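Local coordinates for uncharacterized protein Lpg0364 (Legionella pneumophila subsp. pneumophila, PDB 4Q63) that is of unknown function but may bind the second messenger cyclic di-GMP through its PilZ-like domain, at residues L12-H15 and G16-A20; T80-D83 and E84-K87. All coordinates share one frame; numbering follows the deposited sequence.

Contact 1. Residues L12-H15 and G16-A20; sequences LKNH and GEINA. With EDO (1,2-ethanediol), chain I.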
ATOM      1  N   LEU A  12      -0.784  -8.992   3.422  1.00 61.52           N
ATOM      2  CA  LEU A  12       0.623  -9.362   3.516  1.00 59.37           C
ATOM      3  C   LEU A  12       1.392  -8.390   4.402  1.00 56.48           C
ATOM      4  O   LEU A  12       1.274  -7.172   4.260  1.00 55.74           O
ATOM      5  CB  LEU A  12       1.263  -9.411   2.130  1.00 53.25           C
ATOM      6  CG  LEU A  12       1.046 -10.652   1.260  1.00 59.74           C
ATOM      7  CD1 LEU A  12       1.899 -10.562  -0.008  1.00 61.73           C
ATOM      8  CD2 LEU A  12       1.365 -11.925   2.030  1.00 65.24           C
ATOM      9  N   LYS A  13       2.176  -8.933   5.320  1.00 50.55           N
ATOM     10  CA  LYS A  13       3.070  -8.129   6.138  1.00 52.65           C
ATOM     11  C   LYS A  13       4.258  -7.723   5.268  1.00 51.61           C
ATOM     12  O   LYS A  13       4.689  -8.489   4.407  1.00 53.26           O
ATOM     13  CB  LYS A  13       3.537  -8.936   7.351  1.00 61.43           C
ATOM     14  CG  LYS A  13       3.809  -8.097   8.579  1.00 67.37           C
ATOM     15  CD  LYS A  13       2.521  -7.498   9.127  1.00 70.76           C
ATOM     16  CE  LYS A  13       1.750  -8.521   9.948  1.00 80.73           C
ATOM     17  NZ  LYS A  13       0.477  -7.961  10.483  1.00 81.14           N
ATOM     18  N   ASN A  14       4.774  -6.514   5.463  1.00 48.63           N
ATOM     19  CA  ASN A  14       5.911  -6.053   4.671  1.00 48.14           C
ATOM     20  C   ASN A  14       7.238  -6.578   5.217  1.00 53.04           C
ATOM     21  O   ASN A  14       7.597  -6.309   6.364  1.00 51.69           O
ATOM     22  CB  ASN A  14       5.928  -4.526   4.610  1.00 46.73           C
ATOM     23  CG  ASN A  14       6.963  -3.992   3.642  1.00 43.70           C
ATOM     24  OD1 ASN A  14       7.599  -4.748   2.906  1.00 46.87           O
ATOM     25  ND2 ASN A  14       7.136  -2.677   3.634  1.00 41.18           N
ATOM     26  N   HIS A  15       7.957  -7.348   4.403  1.00 54.02           N
ATOM     27  CA  HIS A  15       9.279  -7.825   4.800  1.00 60.19           C
ATOM     28  C   HIS A  15      10.362  -7.037   4.074  1.00 60.73           C
ATOM     29  O   HIS A  15      11.507  -7.476   3.995  1.00 67.01           O
ATOM     30  CB  HIS A  15       9.434  -9.322   4.525  1.00 63.07           C
ATOM     31  CG  HIS A  15       8.601 -10.188   5.420  1.00 72.82           C
ATOM     32  ND1 HIS A  15       8.198 -11.456   5.065  1.00 75.82           N
ATOM     33  CD2 HIS A  15       8.095  -9.964   6.656  1.00 74.78           C
ATOM     34  CE1 HIS A  15       7.479 -11.978   6.042  1.00 80.25           C
ATOM     35  NE2 HIS A  15       7.398 -11.092   7.018  1.00 80.50           N
ATOM     36  N   GLY A  16       9.984  -5.881   3.534  1.00 57.00           N
ATOM     37  CA  GLY A  16      10.922  -5.003   2.856  1.00 55.25           C
ATOM     38  C   GLY A  16      10.961  -5.155   1.348  1.00 57.60           C
ATOM     39  O   GLY A  16      11.847  -4.612   0.686  1.00 62.44           O
ATOM     40  N   GLU A  17      10.019  -5.904   0.790  1.00 53.79           N
ATOM     41  CA  GLU A  17       9.909  -5.943  -0.657  1.00 54.58           C
ATOM     42  C   GLU A  17       9.066  -4.752  -1.096  1.00 50.14           C
ATOM     43  O   GLU A  17       9.007  -4.428  -2.278  1.00 49.34           O
ATOM     44  CB  GLU A  17       9.253  -7.237  -1.147  1.00 53.29           C
ATOM     45  CG  GLU A  17       9.775  -8.503  -0.502  1.00 59.96           C
ATOM     46  CD  GLU A  17       8.903  -8.947   0.675  1.00 57.36           C
ATOM     47  OE1 GLU A  17       8.577  -8.099   1.526  1.00 45.20           O
ATOM     48  OE2 GLU A  17       8.542 -10.140   0.732  1.00 56.95           O
ATOM     49  N   ILE A  18       8.412  -4.107  -0.138  1.00 46.74           N
ATOM     50  CA  ILE A  18       7.429  -3.078  -0.466  1.00 43.04           C
ATOM     51  C   ILE A  18       7.843  -1.687  -0.019  1.00 43.91           C
ATOM     52  O   ILE A  18       8.057  -1.433   1.158  1.00 49.37           O
ATOM     53  CB  ILE A  18       6.055  -3.391   0.134  1.00 46.21           C
ATOM     54  CG1 ILE A  18       5.585  -4.770  -0.338  1.00 51.02           C
ATOM     55  CG2 ILE A  18       5.050  -2.317  -0.290  1.00 42.78           C
ATOM     56  CD1 ILE A  18       4.729  -5.498   0.649  1.00 52.75           C
ATOM     57  N   ASN A  19       7.953  -0.786  -0.981  1.00 41.65           N
ATOM     58  CA  ASN A  19       8.239   0.608  -0.693  1.00 42.91           C
ATOM     59  C   ASN A  19       7.111   1.455  -1.239  1.00 42.49           C
ATOM     60  O   ASN A  19       6.525   1.143  -2.276  1.00 42.51           O
ATOM     61  CB  ASN A  19       9.561   1.020  -1.342  1.00 45.06           C
ATOM     62  CG  ASN A  19      10.710   0.143  -0.912  1.00 58.36           C
ATOM     63  OD1 ASN A  19      11.163  -0.728  -1.661  1.00 65.32           O
ATOM     64  ND2 ASN A  19      11.183   0.354   0.309  1.00 63.25           N
ATOM     65  N   ALA A  20       6.802   2.529  -0.532  1.00 38.84           N
ATOM     66  CA  ALA A  20       5.723   3.396  -0.939  1.00 36.15           C
ATOM     67  C   ALA A  20       6.152   4.839  -0.750  1.00 39.21           C
ATOM     68  O   ALA A  20       7.017   5.142   0.074  1.00 43.12           O
ATOM     69  CB  ALA A  20       4.469   3.092  -0.123  1.00 38.95           C
TER
HETATM   70  C1  EDO I 208       9.211   4.967  -3.168  1.00 72.20           C
HETATM   71  O1  EDO I 208      10.507   5.478  -3.505  1.00 76.19           O
HETATM   72  C2  EDO I 208       8.624   4.236  -4.365  1.00 69.83           C
HETATM   73  O2  EDO I 208       7.233   4.005  -4.135  1.00 66.09           O
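Asn14 and Ile18 meet across a tight bend in the chain, and the carboxamide of Asn14 does most of the work. From CB the side chain runs anti to the backbone N (chi1 -172°), which swings CG in over the bend to lie 3.7 Å from Ile18 CB. At the tip the two amide atoms divide the labour. OD1 takes two backbone N-H groups from opposite faces of its plane: Gly16 N sits 2.7 Å from Asn14 OD1, well above the carbonyl plane, and Ile18 N lies 3.2 Å from Asn14 OD1 on the other face, less tilted. ND2 gives a bond of 2.9 Å from Asn14 ND2 to Ile18 O, and also reaches Ile29 O on strand 25-33. Bonds at both ends fix which is which and restrain the amide's rotation. Gly16 makes the bend with a left-handed backbone (phi 96°). Glu17 then curls back, OE1 accepting a weak bond of 3.0 Å from His15 N, while OE2 pairs with Arg99 of helix 82-100. The Gly16 N to Asn14 OD1 bond closes an Asx turn, with the Ile18 N bond added to the same oxygen; the turn links strands 12-13 and 18-22, both antiparallel to strand 25-33, in the PilZ-like beta-barrel.

Contact 2. Residues T80-D83 and E84-K87; sequences TKED and ETNK
Glu84 lies alongside Lys81, both side chains pointing the same way, so that the Glu84 carboxylate rests against the aliphatic base of the lysine, with Glu84 OE1 3.5 Å from Lys81 CB. Glu84 OE1 also accepts from a water 2.8 Å away. The same water accepts from Lys81 N at 2.9 Å. OE1 takes Cys64 N on strand 59-71 too, tying the start of the helix to the sheet. Asp83 also runs alongside Glu84, and its OD1 stands 2.7 Å from Glu84 N in a weak, strongly bent bond (118° at the hydrogen). The two carboxylates come within 4.5 Å, Asp83 OD1 to Glu84 OE2; the positive end of the helix dipole may ease that repulsion.

Next comes Thr85, the buried residue of the turn. Its N binds Lys81 O in the first helical bond, and its hydroxyl, set between the backbone N and the carbonyl carbon (chi1 63°), bends back to donate to Glu82 O at 2.8 Å from Thr85 OG1. Thr85 CG2 meanwhile lies 3.3 Å from Lys81 O. Asn86 N takes up Glu82 O as well, giving that carbonyl two donors. Lys87 completes the turn with a longer bond, 3.3 Å from Lys87 N to Asp83 O, and its side chain leads away to touch Phe59 on strand 59-71.

Here is a helix N-terminus with Lys81 as N-cap and Glu84 at N3, whose carboxylate reaches the N-H of the N-cap residue through a water, at the head of the long C-terminal helix beside the barrel.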
ATOM      1  N   THR A  80      -9.246   2.863  -3.898  1.00 23.98           N
ATOM      2  CA  THR A  80     -10.601   3.073  -4.356  1.00 29.63           C
ATOM      3  C   THR A  80     -10.951   2.628  -5.768  1.00 35.86           C
ATOM      4  O   THR A  80     -12.136   2.566  -6.109  1.00 38.77           O
ATOM      5  CB  THR A  80     -10.977   4.550  -4.195  1.00 34.93           C
ATOM      6  OG1 THR A  80      -9.960   5.357  -4.798  1.00 37.99           O
ATOM      7  CG2 THR A  80     -11.062   4.898  -2.706  1.00 33.85           C
ATOM      8  N   LYS A  81      -9.952   2.333  -6.602  1.00 40.25           N
ATOM      9  CA  LYS A  81     -10.249   2.006  -8.001  1.00 43.56           C
ATOM     10  C   LYS A  81     -10.128   0.513  -8.268  1.00 43.84           C
ATOM     11  O   LYS A  81      -9.047  -0.077  -8.121  1.00 38.52           O
ATOM     12  CB  LYS A  81      -9.357   2.796  -8.966  1.00 43.36           C
ATOM     13  CG  LYS A  81      -9.344   4.289  -8.673  1.00 53.36           C
ATOM     14  CD  LYS A  81     -10.738   4.900  -8.872  1.00 63.27           C
ATOM     15  CE  LYS A  81     -10.797   6.353  -8.409  1.00 62.57           C
ATOM     16  NZ  LYS A  81      -9.625   7.146  -8.848  1.00 31.55           N
ATOM     17  N   GLU A  82     -11.242  -0.080  -8.683  1.00 43.92           N
ATOM     18  CA  GLU A  82     -11.304  -1.515  -8.914  1.00 49.22           C
ATOM     19  C   GLU A  82     -10.238  -2.003  -9.890  1.00 46.09           C
ATOM     20  O   GLU A  82      -9.571  -2.998  -9.620  1.00 43.26           O
ATOM     21  CB  GLU A  82     -12.699  -1.942  -9.382  0.70 56.26           C
ATOM     22  CG  GLU A  82     -12.971  -3.426  -9.175  0.93 61.29           C
ATOM     23  CD  GLU A  82     -14.447  -3.762  -9.263  0.39 70.28           C
ATOM     24  OE1 GLU A  82     -14.990  -3.744 -10.388  0.81 73.77           O
ATOM     25  OE2 GLU A  82     -15.062  -4.035  -8.205  0.79 74.89           O
ATOM     26  N   ASP A  83     -10.060  -1.302 -11.007  1.00 46.29           N
ATOM     27  CA  ASP A  83      -9.094  -1.747 -12.011  1.00 51.59           C
ATOM     28  C   ASP A  83      -7.651  -1.691 -11.491  1.00 50.59           C
ATOM     29  O   ASP A  83      -6.831  -2.550 -11.820  1.00 52.94           O
ATOM     30  CB  ASP A  83      -9.258  -0.971 -13.324  0.92 55.64           C
ATOM     31  CG  ASP A  83      -8.763   0.459 -13.229  0.46 51.20           C
ATOM     32  OD1 ASP A  83      -8.831   1.079 -12.137  0.57 45.87           O
ATOM     33  OD2 ASP A  83      -8.294   0.955 -14.270  0.46 52.03           O
ATOM     34  N   GLU A  84      -7.351  -0.697 -10.661  1.00 39.05           N
ATOM     35  CA  GLU A  84      -6.045  -0.623 -10.007  1.00 41.35           C
ATOM     36  C   GLU A  84      -5.872  -1.692  -8.911  1.00 37.51           C
ATOM     37  O   GLU A  84      -4.769  -2.203  -8.719  1.00 40.31           O
ATOM     38  CB  GLU A  84      -5.825   0.764  -9.401  1.00 43.05           C
ATOM     39  CG  GLU A  84      -5.888   1.888 -10.430  1.00 42.41           C
ATOM     40  CD  GLU A  84      -5.961   3.253  -9.777  1.00 40.69           C
ATOM     41  OE1 GLU A  84      -5.912   3.359  -8.543  1.00 30.34           O
ATOM     42  OE2 GLU A  84      -6.099   4.243 -10.496  1.00 42.05           O
ATOM     43  N   THR A  85      -6.940  -2.034  -8.198  1.00 36.72           N
ATOM     44  CA  THR A  85      -6.839  -3.082  -7.177  1.00 40.39           C
ATOM     45  C   THR A  85      -6.698  -4.472  -7.811  1.00 46.00           C
ATOM     46  O   THR A  85      -6.077  -5.377  -7.236  1.00 44.53           O
ATOM     47  CB  THR A  85      -8.014  -3.075  -6.187  1.00 41.28           C
ATOM     48  OG1 THR A  85      -9.251  -3.346  -6.870  1.00 44.24           O
ATOM     49  CG2 THR A  85      -8.095  -1.722  -5.447  1.00 43.75           C
ATOM     50  N   ASN A  86      -7.277  -4.637  -8.996  1.00 49.14           N
ATOM     51  CA  ASN A  86      -7.080  -5.864  -9.775  1.00 49.95           C
ATOM     52  C   ASN A  86      -5.625  -6.057 -10.166  1.00 46.11           C
ATOM     53  O   ASN A  86      -5.088  -7.151 -10.037  1.00 53.31           O
ATOM     54  CB  ASN A  86      -7.970  -5.893 -11.021  1.00 56.43           C
ATOM     55  CG  ASN A  86      -9.437  -6.112 -10.691  1.00 62.86           C
ATOM     56  OD1 ASN A  86      -9.783  -6.590  -9.610  1.00 58.10           O
ATOM     57  ND2 ASN A  86     -10.310  -5.775 -11.635  1.00 73.07           N
ATOM     58  N   LYS A  87      -4.975  -4.998 -10.635  1.00 44.81           N
ATOM     59  CA  LYS A  87      -3.554  -5.083 -10.962  1.00 45.73           C
ATOM     60  C   LYS A  87      -2.712  -5.430  -9.730  1.00 41.56           C
ATOM     61  O   LYS A  87      -1.827  -6.292  -9.780  1.00 40.69           O
ATOM     62  CB  LYS A  87      -3.048  -3.775 -11.576  1.00 50.48           C
ATOM     63  CG  LYS A  87      -3.268  -3.627 -13.070  0.54 62.27           C
ATOM     64  CD  LYS A  87      -2.439  -2.464 -13.620  0.80 69.62           C
ATOM     65  CE  LYS A  87      -0.968  -2.611 -13.231  0.86 73.18           C
ATOM     66  NZ  LYS A  87      -0.354  -1.319 -12.801  1.00 72.00           N
TER
HETATM   67  O   HOH W   1      -7.107   2.404  -6.248  1.00 30.94           O

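In the fold
Contact 1 closes near the beginning of the modelled chain and contact 2 opens after the last strand, where the final helix begins, with most of the antiparallel sheet between them in sequence. Their centres are 19 Å apart on opposite sides of the chain's centre, and their nearest atoms stay about 11 Å from each other. The link between them is helix 82-100: residues 80-87 start it, just after strand 74-79, and its later residues Leu95 and Arg99 lie against residues 12-20. One helix thus touches strand 59-71 of the curled sheet near its start and the turn between strands 12-13 and 18-22 near its C-terminal end.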